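PDB 5I4Q: contact-dependent inhibitor I, which binds contact-dependent inhibitor A, its cognate toxin, and as an immunity protein probably protects the producing cell from growth inhibition. Local coordinates for residues Arg56-Leu61 and Gln77-His82. Numbering follows the deposited sequence.
Sequences RMQSEL and QDLIYH
Gln-58, on helix 44-66, reaches across to the last turn of the short helix 74-82 and donates an N-H of its side-chain amide to the backbone carbonyl of Ile-80. The hydrogen bond from Gln-58 NE2 to Ile-80 O is 2.9 Å long and moderately bent, with an N-H...O angle of 149°. NE2 approaches in the plane of the carbonyl, at one of its lone pairs, while the oxygen stands 17° out of the amide plane of Gln-58. CG is anti to the backbone N and the chain then bends at chi2, which turns the amide toward the helix end; NE2 also bonds to Asp-84 OD1, just beyond that end.

Beside this polar link lies an apolar layer. Leu-61 points at helix 74-82, its CB resting 3.8 Å from Ile-80 CG1. The Leu-61 and Leu-79 side chains are turned roughly perpendicular to each other, meeting through Leu-61 CD1 and Leu-79 CD2 at 4.1 Å. Helix 4-40 adds Leu-25 and Tyr-28 against Leu-61 and Ile-32 against Leu-79. CD1 of Ile-80 lies alongside the Leu-61 carbonyl, 3.4 Å from Leu-61 O, a van der Waals contact.

The segment axes approach to 9.4 Å at 116°, so segment 77-82 runs across segment 56-61. On its outer side the hydroxyl of Tyr-81 is hydrogen-bonded to Glu-73 OE1 of the contact-dependent inhibitor A chain. The principle illustrated is a directional hydrogen bond beside a contact of leucine and isoleucine side chains: with its amide nitrogen gripped by two acceptors, buried Gln-58 ties the C-terminal turn of helix 74-82 to helix 44-66 and should restrict rotation of the amide.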
# COMPACT_ATOMS: atom_id res chain seq x y z
N ARG B 56 22.96 -9.14 0.81
CA ARG B 56 22.56 -7.98 1.60
C ARG B 56 21.26 -7.43 1.00
O ARG B 56 20.34 -7.08 1.73
CB ARG B 56 23.61 -6.91 1.62
CG ARG B 56 23.33 -5.76 2.60
CD ARG B 56 24.16 -4.51 2.33
NE ARG B 56 23.60 -3.71 1.25
CZ ARG B 56 24.12 -3.50 0.04
NH1 ARG B 56 23.44 -2.75 -0.81
NH2 ARG B 56 25.29 -4.03 -0.33
N MSE B 57 21.19 -7.42 -0.32
CA MSE B 57 19.99 -6.97 -1.00
C MSE B 57 18.83 -7.90 -0.79
O MSE B 57 17.74 -7.44 -0.62
CB MSE B 57 20.24 -6.78 -2.51
CG MSE B 57 21.20 -5.61 -2.64
SE MSE B 57 21.38 -5.02 -4.54
CE MSE B 57 23.00 -3.87 -4.28
N GLN B 58 19.06 -9.19 -0.91
CA GLN B 58 18.05 -10.16 -0.65
C GLN B 58 17.52 -9.96 0.76
O GLN B 58 16.34 -10.04 0.97
CB GLN B 58 18.59 -11.58 -0.87
CG GLN B 58 17.62 -12.75 -0.58
CD GLN B 58 17.32 -13.00 0.88
OE1 GLN B 58 18.07 -12.61 1.77
NE2 GLN B 58 16.20 -13.66 1.15
N SER B 59 18.40 -9.69 1.71
CA SER B 59 18.02 -9.53 3.14
C SER B 59 17.12 -8.37 3.32
O SER B 59 16.17 -8.46 4.09
CB SER B 59 19.21 -9.41 4.06
OG SER B 59 19.93 -10.64 4.00
N GLU B 60 17.36 -7.31 2.57
CA GLU B 60 16.52 -6.17 2.67
C GLU B 60 15.17 -6.48 2.04
O GLU B 60 14.14 -5.99 2.51
CB GLU B 60 17.18 -4.98 1.99
CG GLU B 60 18.43 -4.51 2.71
CD GLU B 60 19.37 -3.62 1.85
OE1 GLU B 60 19.06 -3.31 0.69
OE2 GLU B 60 20.42 -3.21 2.38
N LEU B 61 15.18 -7.23 0.91
CA LEU B 61 13.93 -7.57 0.25
C LEU B 61 13.12 -8.53 1.13
O LEU B 61 11.91 -8.46 1.18
CB LEU B 61 14.17 -8.15 -1.11
CG LEU B 61 14.63 -7.11 -2.13
CD1 LEU B 61 15.27 -7.79 -3.30
CD2 LEU B 61 13.54 -6.23 -2.67
N GLN B 77 9.76 -12.26 -5.58
CA GLN B 77 9.40 -13.32 -4.63
C GLN B 77 10.24 -14.58 -4.78
O GLN B 77 10.70 -15.13 -3.81
CB GLN B 77 7.95 -13.71 -4.73
CG GLN B 77 7.08 -13.22 -3.60
CD GLN B 77 5.59 -13.36 -3.94
OE1 GLN B 77 5.06 -12.62 -4.79
NE2 GLN B 77 4.92 -14.28 -3.29
N ASP B 78 10.43 -15.03 -6.00
CA ASP B 78 11.29 -16.16 -6.28
C ASP B 78 12.71 -15.88 -5.89
O ASP B 78 13.35 -16.73 -5.27
CB ASP B 78 11.24 -16.55 -7.75
CG ASP B 78 9.91 -17.17 -8.14
OD1 ASP B 78 9.14 -17.65 -7.25
OD2 ASP B 78 9.62 -17.18 -9.34
N LEU B 79 13.19 -14.69 -6.19
CA LEU B 79 14.50 -14.30 -5.76
C LEU B 79 14.68 -14.33 -4.24
O LEU B 79 15.71 -14.82 -3.74
CB LEU B 79 14.87 -12.91 -6.25
CG LEU B 79 16.27 -12.57 -5.72
CD1 LEU B 79 17.17 -12.10 -6.86
CD2 LEU B 79 16.27 -11.62 -4.53
N ILE B 80 13.71 -13.78 -3.51
CA ILE B 80 13.77 -13.78 -2.04
C ILE B 80 13.86 -15.21 -1.47
O ILE B 80 14.62 -15.47 -0.54
CB ILE B 80 12.58 -13.06 -1.43
CG1 ILE B 80 12.65 -11.54 -1.68
CG2 ILE B 80 12.50 -13.34 0.06
CD1 ILE B 80 11.40 -10.84 -1.20
N TYR B 81 13.11 -16.13 -2.04
CA TYR B 81 13.22 -17.53 -1.64
C TYR B 81 14.58 -18.13 -2.01
O TYR B 81 15.37 -18.57 -1.16
CB TYR B 81 12.07 -18.33 -2.26
CG TYR B 81 12.27 -19.80 -2.08
CD1 TYR B 81 11.94 -20.43 -0.85
CD2 TYR B 81 12.84 -20.57 -3.08
CE1 TYR B 81 12.19 -21.78 -0.66
CE2 TYR B 81 13.06 -21.92 -2.89
CZ TYR B 81 12.73 -22.51 -1.69
OH TYR B 81 13.00 -23.83 -1.52
N HIS B 82 14.89 -18.18 -3.28
CA HIS B 82 16.12 -18.88 -3.72
C HIS B 82 17.43 -18.38 -3.12
O HIS B 82 18.34 -19.17 -2.91
CB HIS B 82 16.24 -18.80 -5.22
CG HIS B 82 15.17 -19.55 -5.94
ND1 HIS B 82 15.08 -20.93 -5.90
CD2 HIS B 82 14.19 -19.14 -6.78
CE1 HIS B 82 14.06 -21.32 -6.65
NE2 HIS B 82 13.51 -20.25 -7.20